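Local coordinates for protein glutamine synthetase (Helicobacter pylori, PDB 5ZLI) that is a type I (GSI-beta) glutamine synthetase, a twelve-subunit enzyme whose chain combines a beta-grasp domain with a catalytic domain, at residues B[303-314]-B[387-398]; B[336-344]-B[417-425]. All blocks are in the same frame, centred on the assembly; numbering follows the deposited sequence.

Interaction 1: residues B[303-314]-B[387-398]; sequences FALHFLGGVLRH and AGMDGVKNKIDP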
ATOM      1  N   PHE B 303      48.825  43.147 -34.648  1.00 58.68           N
ATOM      2  CA  PHE B 303      48.147  43.660 -33.465  1.00 55.31           C
ATOM      3  C   PHE B 303      47.348  42.561 -32.769  1.00 51.89           C
ATOM      4  O   PHE B 303      47.432  42.397 -31.544  1.00 50.43           O
ATOM      5  CB  PHE B 303      47.245  44.821 -33.883  1.00 48.96           C
ATOM      6  CG  PHE B 303      46.516  45.469 -32.751  1.00 48.00           C
ATOM      7  CD1 PHE B 303      47.139  46.427 -31.969  1.00 52.58           C
ATOM      8  CD2 PHE B 303      45.209  45.131 -32.463  1.00 57.42           C
ATOM      9  CE1 PHE B 303      46.469  47.040 -30.914  1.00 50.88           C
ATOM     10  CE2 PHE B 303      44.533  45.737 -31.407  1.00 55.21           C
ATOM     11  CZ  PHE B 303      45.171  46.691 -30.634  1.00 55.69           C
ATOM     12  N   ALA B 304      46.557  41.803 -33.539  1.00 52.56           N
ATOM     13  CA  ALA B 304      45.772  40.699 -32.978  1.00 51.12           C
ATOM     14  C   ALA B 304      46.657  39.576 -32.453  1.00 46.72           C
ATOM     15  O   ALA B 304      46.355  38.980 -31.415  1.00 51.73           O
ATOM     16  CB  ALA B 304      44.789  40.156 -34.009  1.00 51.25           C
ATOM     17  N   LEU B 305      47.723  39.229 -33.176  1.00 44.88           N
ATOM     18  CA  LEU B 305      48.557  38.123 -32.716  1.00 50.61           C
ATOM     19  C   LEU B 305      49.314  38.479 -31.449  1.00 50.22           C
ATOM     20  O   LEU B 305      49.575  37.600 -30.619  1.00 44.98           O
ATOM     21  CB  LEU B 305      49.557  37.708 -33.791  1.00 55.49           C
ATOM     22  CG  LEU B 305      49.031  36.788 -34.869  1.00 56.62           C
ATOM     23  CD1 LEU B 305      49.905  36.937 -36.083  1.00 63.52           C
ATOM     24  CD2 LEU B 305      49.057  35.377 -34.338  1.00 45.43           C
ATOM     25  N   HIS B 306      49.682  39.754 -31.295  1.00 50.13           N
ATOM     26  CA  HIS B 306      50.252  40.211 -30.037  1.00 45.04           C
ATOM     27  C   HIS B 306      49.196  40.196 -28.939  1.00 45.08           C
ATOM     28  O   HIS B 306      49.470  39.768 -27.811  1.00 47.90           O
ATOM     29  CB  HIS B 306      50.881  41.597 -30.221  1.00 48.98           C
ATOM     30  CG  HIS B 306      52.163  41.583 -31.006  1.00 48.10           C
ATOM     31  ND1 HIS B 306      53.094  40.568 -30.904  1.00 47.70           N
ATOM     32  CD2 HIS B 306      52.652  42.446 -31.926  1.00 50.14           C
ATOM     33  CE1 HIS B 306      54.102  40.813 -31.720  1.00 52.50           C
ATOM     34  NE2 HIS B 306      53.855  41.946 -32.354  1.00 55.51           N
ATOM     35  N   PHE B 307      47.970  40.603 -29.263  1.00 38.94           N
ATOM     36  CA  PHE B 307      46.875  40.422 -28.315  1.00 47.90           C
ATOM     37  C   PHE B 307      46.775  38.963 -27.835  1.00 46.24           C
ATOM     38  O   PHE B 307      46.733  38.691 -26.627  1.00 40.42           O
ATOM     39  CB  PHE B 307      45.571  40.873 -28.975  1.00 41.18           C
ATOM     40  CG  PHE B 307      44.395  40.869 -28.065  1.00 34.24           C
ATOM     41  CD1 PHE B 307      43.766  39.695 -27.725  1.00 33.60           C
ATOM     42  CD2 PHE B 307      43.899  42.050 -27.575  1.00 38.18           C
ATOM     43  CE1 PHE B 307      42.693  39.706 -26.921  1.00 29.61           C
ATOM     44  CE2 PHE B 307      42.812  42.061 -26.758  1.00 37.13           C
ATOM     45  CZ  PHE B 307      42.209  40.892 -26.433  1.00 32.30           C
ATOM     46  N   LEU B 308      46.754  38.013 -28.777  1.00 36.22           N
ATOM     47  CA  LEU B 308      46.635  36.602 -28.427  1.00 42.87           C
ATOM     48  C   LEU B 308      47.790  36.115 -27.565  1.00 47.47           C
ATOM     49  O   LEU B 308      47.595  35.291 -26.658  1.00 38.73           O
ATOM     50  CB  LEU B 308      46.540  35.762 -29.699  1.00 56.04           C
ATOM     51  CG  LEU B 308      46.726  34.258 -29.482  1.00 47.95           C
ATOM     52  CD1 LEU B 308      45.555  33.746 -28.702  1.00 42.10           C
ATOM     53  CD2 LEU B 308      46.850  33.516 -30.821  1.00 44.72           C
ATOM     54  N   GLY B 309      49.013  36.553 -27.883  1.00 52.85           N
ATOM     55  CA  GLY B 309      50.158  36.195 -27.062  1.00 41.79           C
ATOM     56  C   GLY B 309      50.009  36.675 -25.631  1.00 44.68           C
ATOM     57  O   GLY B 309      50.425  35.996 -24.690  1.00 43.00           O
ATOM     58  N   GLY B 310      49.407  37.854 -25.446  1.00 47.04           N
ATOM     59  CA  GLY B 310      49.208  38.348 -24.095  1.00 47.01           C
ATOM     60  C   GLY B 310      48.167  37.535 -23.359  1.00 42.19           C
ATOM     61  O   GLY B 310      48.377  37.140 -22.210  1.00 41.64           O
ATOM     62  N   VAL B 311      47.071  37.201 -24.046  1.00 41.86           N
ATOM     63  CA  VAL B 311      46.057  36.320 -23.478  1.00 37.67           C
ATOM     64  C   VAL B 311      46.650  34.947 -23.176  1.00 33.95           C
ATOM     65  O   VAL B 311      46.363  34.356 -22.132  1.00 32.65           O
ATOM     66  CB  VAL B 311      44.843  36.229 -24.422  1.00 37.43           C
ATOM     67  CG1 VAL B 311      44.014  34.996 -24.097  1.00 31.97           C
ATOM     68  CG2 VAL B 311      44.000  37.495 -24.330  1.00 37.22           C
ATOM     69  N   LEU B 312      47.485  34.417 -24.079  1.00 32.12           N
ATOM     70  CA  LEU B 312      48.103  33.110 -23.842  1.00 34.94           C
ATOM     71  C   LEU B 312      49.137  33.152 -22.722  1.00 39.02           C
ATOM     72  O   LEU B 312      49.306  32.155 -22.011  1.00 37.59           O
ATOM     73  CB  LEU B 312      48.738  32.557 -25.128  1.00 31.50           C
ATOM     74  CG  LEU B 312      47.721  31.983 -26.124  1.00 34.86           C
ATOM     75  CD1 LEU B 312      48.365  31.561 -27.444  1.00 35.60           C
ATOM     76  CD2 LEU B 312      46.910  30.820 -25.486  1.00 38.03           C
ATOM     77  N   ARG B 313      49.880  34.263 -22.585  1.00 39.67           N
ATOM     78  CA  ARG B 313      50.934  34.346 -21.571  1.00 40.08           C
ATOM     79  C   ARG B 313      50.347  34.308 -20.182  1.00 40.35           C
ATOM     80  O   ARG B 313      50.799  33.540 -19.322  1.00 46.52           O
ATOM     81  CB  ARG B 313      51.747  35.633 -21.716  1.00 50.53           C
ATOM     82  CG  ARG B 313      52.802  35.800 -20.620  1.00 44.75           C
ATOM     83  CD  ARG B 313      54.047  34.927 -20.846  1.00 60.76           C
ATOM     84  NE  ARG B 313      54.719  35.282 -22.098  1.00 62.48           N
ATOM     85  CZ  ARG B 313      55.530  36.325 -22.249  1.00 54.92           C
ATOM     86  NH1 ARG B 313      55.797  37.126 -21.226  1.00 51.48           N
ATOM     87  NH2 ARG B 313      56.075  36.565 -23.427  1.00 50.73           N
ATOM     88  N   HIS B 314      49.312  35.109 -19.960  1.00 39.25           N
ATOM     89  CA  HIS B 314      48.679  35.203 -18.661  1.00 45.00           C
ATOM     90  C   HIS B 314      47.590  34.153 -18.493  1.00 46.74           C
ATOM     91  O   HIS B 314      46.910  34.140 -17.455  1.00 47.68           O
ATOM     92  CB  HIS B 314      48.083  36.603 -18.467  1.00 40.34           C
ATOM     93  CG  HIS B 314      49.034  37.710 -18.777  1.00 46.53           C
ATOM     94  ND1 HIS B 314      50.210  37.895 -18.079  1.00 48.28           N
ATOM     95  CD2 HIS B 314      48.954  38.733 -19.661  1.00 45.21           C
ATOM     96  CE1 HIS B 314      50.838  38.955 -18.553  1.00 43.48           C
ATOM     97  NE2 HIS B 314      50.098  39.484 -19.514  1.00 44.87           N
ATOM     98  N   ALA B 387      44.501  41.375 -20.423  1.00 38.46           N
ATOM     99  CA  ALA B 387      45.601  40.492 -20.782  1.00 41.57           C
ATOM    100  C   ALA B 387      45.989  40.629 -22.235  1.00 44.56           C
ATOM    101  O   ALA B 387      47.161  40.437 -22.581  1.00 36.76           O
ATOM    102  CB  ALA B 387      45.243  39.041 -20.508  1.00 39.54           C
ATOM    103  N   GLY B 388      45.013  40.896 -23.102  1.00 44.00           N
ATOM    104  CA  GLY B 388      45.345  41.136 -24.487  1.00 41.90           C
ATOM    105  C   GLY B 388      46.085  42.439 -24.680  1.00 41.35           C
ATOM    106  O   GLY B 388      47.018  42.508 -25.487  1.00 41.54           O
ATOM    107  N   MET B 389      45.776  43.446 -23.858  1.00 45.01           N
ATOM    108  CA  MET B 389      46.424  44.743 -24.026  1.00 45.22           C
ATOM    109  C   MET B 389      47.871  44.687 -23.581  1.00 44.88           C
ATOM    110  O   MET B 389      48.736  45.326 -24.191  1.00 48.39           O
ATOM    111  CB  MET B 389      45.683  45.827 -23.248  1.00 44.88           C
ATOM    112  CG  MET B 389      44.376  46.265 -23.855  1.00 51.28           C
ATOM    113  SD  MET B 389      43.572  47.526 -22.832  1.00 65.45           S
ATOM    114  CE  MET B 389      44.746  48.867 -23.067  1.00 54.66           C
ATOM    115  N   ASP B 390      48.152  43.934 -22.522  1.00 39.57           N
ATOM    116  CA  ASP B 390      49.535  43.648 -22.180  1.00 43.71           C
ATOM    117  C   ASP B 390      50.270  43.063 -23.385  1.00 46.74           C
ATOM    118  O   ASP B 390      51.416  43.431 -23.671  1.00 48.32           O
ATOM    119  CB  ASP B 390      49.569  42.675 -20.998  1.00 42.30           C
ATOM    120  CG  ASP B 390      50.852  42.755 -20.211  1.00 44.62           C
ATOM    121  OD1 ASP B 390      51.149  43.841 -19.662  1.00 45.87           O
ATOM    122  OD2 ASP B 390      51.556  41.730 -20.139  1.00 48.67           O
ATOM    123  N   GLY B 391      49.587  42.201 -24.144  1.00 47.33           N
ATOM    124  CA  GLY B 391      50.201  41.597 -25.318  1.00 47.88           C
ATOM    125  C   GLY B 391      50.597  42.617 -26.369  1.00 46.86           C
ATOM    126  O   GLY B 391      51.650  42.492 -27.001  1.00 41.43           O
ATOM    127  N   VAL B 392      49.737  43.615 -26.602  1.00 44.00           N
ATOM    128  CA  VAL B 392      50.035  44.625 -27.613  1.00 47.98           C
ATOM    129  C   VAL B 392      51.112  45.584 -27.114  1.00 51.59           C
ATOM    130  O   VAL B 392      52.009  45.987 -27.869  1.00 52.44           O
ATOM    131  CB  VAL B 392      48.753  45.386 -28.001  1.00 45.84           C
ATOM    132  CG1 VAL B 392      49.095  46.574 -28.882  1.00 45.10           C
ATOM    133  CG2 VAL B 392      47.784  44.475 -28.695  1.00 45.17           C
ATOM    134  N   LYS B 393      51.062  45.931 -25.824  1.00 49.89           N
ATOM    135  CA  LYS B 393      52.079  46.793 -25.244  1.00 45.66           C
ATOM    136  C   LYS B 393      53.443  46.144 -25.362  1.00 45.73           C
ATOM    137  O   LYS B 393      54.379  46.741 -25.897  1.00 53.97           O
ATOM    138  CB  LYS B 393      51.733  47.091 -23.777  1.00 51.22           C
ATOM    139  CG  LYS B 393      50.479  47.983 -23.594  1.00 51.90           C
ATOM    140  CD  LYS B 393      49.978  48.003 -22.145  1.00 46.09           C
ATOM    141  CE  LYS B 393      50.797  48.946 -21.280  1.00 56.02           C
ATOM    142  NZ  LYS B 393      50.447  50.391 -21.495  1.00 55.85           N
ATOM    143  N   ASN B 394      53.558  44.889 -24.922  1.00 49.81           N
ATOM    144  CA  ASN B 394      54.837  44.192 -24.875  1.00 47.00           C
ATOM    145  C   ASN B 394      55.114  43.347 -26.114  1.00 54.05           C
ATOM    146  O   ASN B 394      55.993  42.464 -26.062  1.00 49.47           O
ATOM    147  CB  ASN B 394      54.931  43.328 -23.625  1.00 52.29           C
ATOM    148  CG  ASN B 394      54.800  44.134 -22.372  1.00 53.60           C
ATOM    149  OD1 ASN B 394      54.235  45.230 -22.395  1.00 51.35           O
ATOM    150  ND2 ASN B 394      55.344  43.624 -21.273  1.00 58.28           N
ATOM    151  N   LYS B 395      54.371  43.576 -27.201  1.00 50.41           N
ATOM    152  CA  LYS B 395      54.562  42.886 -28.475  1.00 46.37           C
ATOM    153  C   LYS B 395      54.800  41.391 -28.262  1.00 46.80           C
ATOM    154  O   LYS B 395      55.776  40.818 -28.742  1.00 47.41           O
ATOM    155  CB  LYS B 395      55.749  43.501 -29.210  1.00 49.76           C
ATOM    156  CG  LYS B 395      55.747  45.027 -29.340  1.00 53.57           C
ATOM    157  CD  LYS B 395      54.865  45.579 -30.469  1.00 55.76           C
ATOM    158  CE  LYS B 395      55.315  46.984 -30.871  1.00 51.39           C
ATOM    159  NZ  LYS B 395      54.647  47.500 -32.092  1.00 65.58           N
ATOM    160  N   ILE B 396      53.881  40.743 -27.547  1.00 53.66           N
ATOM    161  CA  ILE B 396      54.093  39.353 -27.141  1.00 53.55           C
ATOM    162  C   ILE B 396      53.756  38.406 -28.288  1.00 46.28           C
ATOM    163  O   ILE B 396      52.645  38.427 -28.828  1.00 43.81           O
ATOM    164  CB  ILE B 396      53.275  39.007 -25.883  1.00 49.93           C
ATOM    165  CG1 ILE B 396      53.680  39.890 -24.695  1.00 50.06           C
ATOM    166  CG2 ILE B 396      53.505  37.547 -25.509  1.00 49.33           C
ATOM    167  CD1 ILE B 396      53.123  39.439 -23.340  1.00 50.08           C
ATOM    168  N   ASP B 397      54.703  37.541 -28.622  1.00 51.25           N
ATOM    169  CA  ASP B 397      54.529  36.501 -29.635  1.00 52.38           C
ATOM    170  C   ASP B 397      53.689  35.368 -29.046  1.00 45.02           C
ATOM    171  O   ASP B 397      54.025  34.844 -27.978  1.00 44.37           O
ATOM    172  CB  ASP B 397      55.903  35.968 -30.083  1.00 46.54           C
ATOM    173  CG  ASP B 397      55.863  35.250 -31.421  1.00 54.81           C
ATOM    174  OD1 ASP B 397      56.422  35.806 -32.388  1.00 64.71           O
ATOM    175  OD2 ASP B 397      55.293  34.143 -31.523  1.00 57.01           O
ATOM    176  N   PRO B 398      52.610  34.949 -29.706  1.00 47.01           N
ATOM    177  CA  PRO B 398      51.792  33.864 -29.168  1.00 47.56           C
ATOM    178  C   PRO B 398      52.358  32.487 -29.443  1.00 47.49           C
ATOM    179  O   PRO B 398      51.734  31.494 -29.054  1.00 46.18           O
ATOM    180  CB  PRO B 398      50.464  34.050 -29.917  1.00 45.36           C
ATOM    181  CG  PRO B 398      50.880  34.565 -31.232  1.00 48.31           C
ATOM    182  CD  PRO B 398      52.090  35.439 -30.992  1.00 54.50           C
TER
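Gly310 and Gly391 meet where two helices cross, their CA atoms 3.6 Å apart. With no side chain on either, the segment axes approach to 6.2 Å at an angle of 123°. Gly388 serves the same end: its CA lies over the centre of the Phe307 ring, 3.5 Å from the centroid, a CH-pi contact made by the bare backbone carbon of a glycine. In Phe307, chi1 (-174°) puts CG anti to the backbone N and carries the ring to Gly388; chi2 (-77°) turns one face to it. Further toward the start of helix 303-313, the CG2 methyl of Val392 sits off-centre over one face of the Phe303 ring.

Histidines supply the two polar links. His306 ND1 donates an in-plane, nearly straight bond of 3.0 Å to Ile396 O, arriving above the carbonyl plane, while Lys395 CB covers a ring face. His314 NE2 donates to Asp390 OD2 at 2.7 Å, and its ND1 bonds Asp436, fixing the imidazole from both nitrogens.

Beyond the helix end, compact Pro398 packs against Gly309 and touches Leu305, Leu308 and Leu312. Phe368 of strand 366-368 touches Phe307 and Val311, Tyr344 of strand 341-346 meets Leu308 and Leu312, and helix 114-128 receives Met389.

Interaction 2: residues B[336-344]-B[417-425]; sequences YEAPSILTY and KGIKQMPHT
Ile341 and Gln421 face each other as a non-hydrogen-bonded antiparallel pair, their CA atoms 4.4 Å apart, and form a single beta bridge. The backbone bonds lie on either side of it: Met422 N donates to Ser340 O at 2.8 Å, and Leu342 N to Lys420 O at 3.1 Å. The first donor stands well above its carbonyl plane and the second is only moderately tilted. Two bonds of this kind suit a short meeting of an edge strand with an irregular loop, because they ask nothing of the side chains. Gln421 CB passes near Ser340 O, but the side chain heads away from the strand, so the residue meets it mainly through its backbone.

Apolar contacts close the remainder. Leu342 CD2 meets Met422 CE at 3.4 Å, the two side chains crossing at about a right angle. Met422 is bent at both chi2 (-85°) and chi3 (76°), which folds its flexible thioether chain back so that the terminal methyl reaches the leucine branch. Ile341 CG2 touches Ile419 CG2 at 3.5 Å, the CG2 methyls of two beta-branched residues in contact.

Leu342 also touches Ala315 and Arg316 of helix 315-322, and Pro423 packs on the same helix. The chemistry implies a short backbone pairing, held by two main-chain bonds that do not depend on residue type, with leucine, methionine and isoleucine side chains adding apolar contact around it.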
ATOM      1  N   TYR B 336      36.136  16.469 -25.053  1.00 53.28           N
ATOM      2  CA  TYR B 336      34.747  16.918 -25.038  1.00 54.32           C
ATOM      3  C   TYR B 336      34.655  18.278 -25.705  1.00 56.44           C
ATOM      4  O   TYR B 336      33.715  19.045 -25.453  1.00 53.66           O
ATOM      5  CB  TYR B 336      34.204  16.970 -23.603  1.00 46.34           C
ATOM      6  CG  TYR B 336      34.080  15.611 -22.977  1.00 43.12           C
ATOM      7  CD1 TYR B 336      32.982  14.798 -23.246  1.00 40.00           C
ATOM      8  CD2 TYR B 336      35.114  15.094 -22.186  1.00 46.96           C
ATOM      9  CE1 TYR B 336      32.902  13.508 -22.703  1.00 41.99           C
ATOM     10  CE2 TYR B 336      35.045  13.809 -21.644  1.00 42.04           C
ATOM     11  CZ  TYR B 336      33.940  13.027 -21.905  1.00 40.52           C
ATOM     12  OH  TYR B 336      33.907  11.773 -21.351  1.00 38.75           O
ATOM     13  N   GLU B 337      35.595  18.527 -26.629  1.00 54.46           N
ATOM     14  CA  GLU B 337      35.763  19.807 -27.312  1.00 57.20           C
ATOM     15  C   GLU B 337      36.040  20.939 -26.318  1.00 59.99           C
ATOM     16  O   GLU B 337      35.715  22.107 -26.563  1.00 58.14           O
ATOM     17  CB  GLU B 337      34.545  20.070 -28.203  1.00 48.48           C
ATOM     18  CG  GLU B 337      34.576  19.005 -29.302  1.00 56.10           C
ATOM     19  CD  GLU B 337      33.348  18.930 -30.173  1.00 64.74           C
ATOM     20  OE1 GLU B 337      32.500  19.864 -30.133  1.00 59.87           O
ATOM     21  OE2 GLU B 337      33.225  17.887 -30.880  1.00 61.92           O
ATOM     22  N   ALA B 338      36.671  20.579 -25.188  1.00 54.09           N
ATOM     23  CA  ALA B 338      37.113  21.474 -24.139  1.00 53.01           C
ATOM     24  C   ALA B 338      38.631  21.576 -24.137  1.00 54.25           C
ATOM     25  O   ALA B 338      39.320  20.544 -24.101  1.00 49.10           O
ATOM     26  CB  ALA B 338      36.626  20.981 -22.775  1.00 61.25           C
ATOM     27  N   PRO B 339      39.175  22.794 -24.142  1.00 47.17           N
ATOM     28  CA  PRO B 339      40.633  22.963 -24.174  1.00 45.00           C
ATOM     29  C   PRO B 339      41.324  22.570 -22.875  1.00 53.51           C
ATOM     30  O   PRO B 339      40.939  23.008 -21.787  1.00 51.70           O
ATOM     31  CB  PRO B 339      40.800  24.458 -24.437  1.00 42.66           C
ATOM     32  CG  PRO B 339      39.551  25.067 -23.890  1.00 44.25           C
ATOM     33  CD  PRO B 339      38.474  24.087 -24.210  1.00 47.57           C
ATOM     34  N   SER B 340      42.375  21.746 -23.013  1.00 57.21           N
ATOM     35  CA  SER B 340      43.400  21.581 -21.993  1.00 55.07           C
ATOM     36  C   SER B 340      44.764  22.111 -22.443  1.00 54.83           C
ATOM     37  O   SER B 340      45.661  22.258 -21.597  1.00 56.69           O
ATOM     38  CB  SER B 340      43.528  20.096 -21.588  1.00 61.07           C
ATOM     39  OG  SER B 340      44.326  19.921 -20.417  1.00 58.11           O
ATOM     40  N   ILE B 341      44.925  22.450 -23.728  1.00 53.54           N
ATOM     41  CA  ILE B 341      46.201  22.865 -24.308  1.00 56.18           C
ATOM     42  C   ILE B 341      46.051  24.298 -24.819  1.00 48.32           C
ATOM     43  O   ILE B 341      45.115  24.599 -25.567  1.00 49.40           O
ATOM     44  CB  ILE B 341      46.631  21.941 -25.467  1.00 59.35           C
ATOM     45  CG1 ILE B 341      46.608  20.462 -25.065  1.00 54.01           C
ATOM     46  CG2 ILE B 341      48.034  22.304 -25.948  1.00 51.38           C
ATOM     47  CD1 ILE B 341      47.654  20.068 -24.075  1.00 58.45           C
ATOM     48  N   LEU B 342      47.004  25.163 -24.455  1.00 48.20           N
ATOM     49  CA  LEU B 342      46.915  26.602 -24.718  1.00 47.04           C
ATOM     50  C   LEU B 342      47.624  26.974 -26.023  1.00 48.59           C
ATOM     51  O   LEU B 342      48.690  27.592 -26.040  1.00 47.65           O
ATOM     52  CB  LEU B 342      47.502  27.376 -23.544  1.00 45.15           C
ATOM     53  CG  LEU B 342      46.732  27.421 -22.238  1.00 45.03           C
ATOM     54  CD1 LEU B 342      47.635  27.982 -21.151  1.00 41.66           C
ATOM     55  CD2 LEU B 342      45.502  28.291 -22.445  1.00 40.35           C
ATOM     56  N   THR B 343      46.969  26.678 -27.140  1.00 52.89           N
ATOM     57  CA  THR B 343      47.479  27.087 -28.440  1.00 53.68           C
ATOM     58  C   THR B 343      46.308  27.556 -29.294  1.00 45.10           C
ATOM     59  O   THR B 343      45.145  27.455 -28.904  1.00 48.12           O
ATOM     60  CB  THR B 343      48.263  25.958 -29.127  1.00 57.22           C
ATOM     61  OG1 THR B 343      48.925  25.160 -28.137  1.00 53.41           O
ATOM     62  CG2 THR B 343      49.323  26.546 -30.045  1.00 56.88           C
ATOM     63  N   TYR B 344      46.620  28.085 -30.464  1.00 44.25           N
ATOM     64  CA  TYR B 344      45.618  28.554 -31.409  1.00 47.15           C
ATOM     65  C   TYR B 344      45.674  27.712 -32.679  1.00 48.61           C
ATOM     66  O   TYR B 344      46.708  27.119 -33.005  1.00 47.81           O
ATOM     67  CB  TYR B 344      45.838  30.065 -31.719  1.00 45.07           C
ATOM     68  CG  TYR B 344      47.258  30.399 -32.236  1.00 58.62           C
ATOM     69  CD1 TYR B 344      48.356  30.428 -31.361  1.00 54.96           C
ATOM     70  CD2 TYR B 344      47.506  30.661 -33.589  1.00 51.49           C
ATOM     71  CE1 TYR B 344      49.641  30.709 -31.820  1.00 48.06           C
ATOM     72  CE2 TYR B 344      48.792  30.939 -34.049  1.00 49.80           C
ATOM     73  CZ  TYR B 344      49.849  30.965 -33.160  1.00 51.20           C
ATOM     74  OH  TYR B 344      51.122  31.242 -33.607  1.00 53.43           O
ATOM     75  N   LYS B 417      57.663  17.992 -24.804  1.00 66.62           N
ATOM     76  CA  LYS B 417      57.558  18.990 -25.867  1.00 63.68           C
ATOM     77  C   LYS B 417      57.254  20.389 -25.337  1.00 67.17           C
ATOM     78  O   LYS B 417      57.013  21.302 -26.138  1.00 68.27           O
ATOM     79  CB  LYS B 417      56.483  18.579 -26.884  1.00 53.91           C
ATOM     80  N   GLY B 418      57.297  20.570 -24.012  1.00 68.08           N
ATOM     81  CA  GLY B 418      57.098  21.846 -23.335  1.00 58.58           C
ATOM     82  C   GLY B 418      55.911  22.577 -23.933  1.00 56.96           C
ATOM     83  O   GLY B 418      56.079  23.483 -24.751  1.00 60.16           O
ATOM     84  N   ILE B 419      54.708  22.156 -23.562  1.00 63.88           N
ATOM     85  CA  ILE B 419      53.474  22.612 -24.190  1.00 56.28           C
ATOM     86  C   ILE B 419      52.572  23.086 -23.062  1.00 48.13           C
ATOM     87  O   ILE B 419      52.134  22.272 -22.243  1.00 47.79           O
ATOM     88  CB  ILE B 419      52.814  21.495 -25.008  1.00 50.70           C
ATOM     89  CG1 ILE B 419      53.763  21.004 -26.121  1.00 48.72           C
ATOM     90  CG2 ILE B 419      51.517  21.983 -25.571  1.00 54.77           C
ATOM     91  CD1 ILE B 419      53.126  20.093 -27.181  1.00 36.62           C
ATOM     92  N   LYS B 420      52.311  24.394 -22.997  1.00 43.05           N
ATOM     93  CA  LYS B 420      51.725  24.995 -21.795  1.00 49.20           C
ATOM     94  C   LYS B 420      50.232  24.697 -21.724  1.00 47.87           C
ATOM     95  O   LYS B 420      49.433  25.247 -22.489  1.00 46.03           O
ATOM     96  CB  LYS B 420      51.990  26.500 -21.734  1.00 38.89           C
ATOM     97  CG  LYS B 420      53.345  26.840 -21.106  1.00 41.46           C
ATOM     98  CD  LYS B 420      53.490  26.235 -19.675  1.00 56.02           C
ATOM     99  CE  LYS B 420      54.622  25.208 -19.524  1.00 43.57           C
ATOM    100  NZ  LYS B 420      54.278  24.075 -18.602  1.00 36.07           N
ATOM    101  N   GLN B 421      49.865  23.838 -20.786  1.00 46.90           N
ATOM    102  CA  GLN B 421      48.503  23.353 -20.637  1.00 51.35           C
ATOM    103  C   GLN B 421      47.739  24.224 -19.638  1.00 53.27           C
ATOM    104  O   GLN B 421      48.320  25.004 -18.885  1.00 52.25           O
ATOM    105  CB  GLN B 421      48.528  21.886 -20.179  1.00 48.18           C
ATOM    106  CG  GLN B 421      49.103  21.731 -18.740  1.00 50.96           C
ATOM    107  CD  GLN B 421      49.263  20.285 -18.230  1.00 47.72           C
ATOM    108  OE1 GLN B 421      48.779  19.325 -18.827  1.00 41.66           O
ATOM    109  NE2 GLN B 421      49.968  20.146 -17.115  1.00 45.97           N
ATOM    110  N   MET B 422      46.413  24.082 -19.646  1.00 47.05           N
ATOM    111  CA  MET B 422      45.554  24.778 -18.695  1.00 43.21           C
ATOM    112  C   MET B 422      45.792  24.261 -17.262  1.00 44.64           C
ATOM    113  O   MET B 422      46.234  23.121 -17.055  1.00 40.33           O
ATOM    114  CB  MET B 422      44.090  24.585 -19.093  1.00 45.31           C
ATOM    115  CG  MET B 422      43.482  25.531 -20.161  1.00 39.97           C
ATOM    116  SD  MET B 422      42.829  27.104 -19.538  1.00 51.54           S
ATOM    117  CE  MET B 422      44.313  28.041 -19.228  1.00 46.38           C
ATOM    118  N   PRO B 423      45.584  25.102 -16.253  1.00 43.16           N
ATOM    119  CA  PRO B 423      45.672  24.614 -14.871  1.00 37.71           C
ATOM    120  C   PRO B 423      44.554  23.640 -14.543  1.00 38.21           C
ATOM    121  O   PRO B 423      43.436  23.719 -15.065  1.00 36.15           O
ATOM    122  CB  PRO B 423      45.570  25.887 -14.029  1.00 34.89           C
ATOM    123  CG  PRO B 423      45.000  26.903 -14.933  1.00 39.06           C
ATOM    124  CD  PRO B 423      45.354  26.552 -16.322  1.00 38.85           C
ATOM    125  N   HIS B 424      44.878  22.688 -13.684  1.00 38.28           N
ATOM    126  CA  HIS B 424      43.932  21.615 -13.436  1.00 39.35           C
ATOM    127  C   HIS B 424      42.932  21.927 -12.343  1.00 37.92           C
ATOM    128  O   HIS B 424      41.834  21.369 -12.343  1.00 42.04           O
ATOM    129  CB  HIS B 424      44.668  20.353 -13.034  1.00 38.21           C
ATOM    130  CG  HIS B 424      45.423  19.713 -14.139  1.00 39.23           C
ATOM    131  ND1 HIS B 424      46.798  19.751 -14.210  1.00 50.21           N
ATOM    132  CD2 HIS B 424      45.010  18.917 -15.149  1.00 41.25           C
ATOM    133  CE1 HIS B 424      47.196  19.059 -15.262  1.00 53.92           C
ATOM    134  NE2 HIS B 424      46.131  18.535 -15.844  1.00 51.87           N
ATOM    135  N   THR B 425      43.278  22.781 -11.408  1.00 27.22           N
ATOM    136  CA  THR B 425      42.363  23.133 -10.353  1.00 29.16           C
ATOM    137  C   THR B 425      42.297  24.645 -10.258  1.00 31.01           C
ATOM    138  O   THR B 425      43.209  25.352 -10.700  1.00 29.41           O
ATOM    139  CB  THR B 425      42.813  22.498  -9.019  1.00 31.74           C
ATOM    140  OG1 THR B 425      44.188  22.822  -8.760  1.00 31.08           O
ATOM    141  CG2 THR B 425      42.650  21.014  -9.035  1.00 31.06           C
TER

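Along the chain the segments alternate: 303-314, 336-344, 387-398, 417-425. Interaction 1 therefore pairs the first with the third and interaction 2 the second with the fourth, so the two connections interlace. Their centres lie 18 Å apart, and they touch directly, mainly through Leu308, Leu312 and Pro398 on one side and Leu342 and Tyr344 on the other; Leu308 CD2 comes within 3.4 Å of Tyr344 CG. Strand 341-346, which pairs in parallel with strand 351-355 in the large mixed sheet, thus has helix 302-313 packed against it and the loop 417-425 bridged to it. All four segments belong to the catalytic domain, where distant parts of the sequence are brought into one continuous packed region.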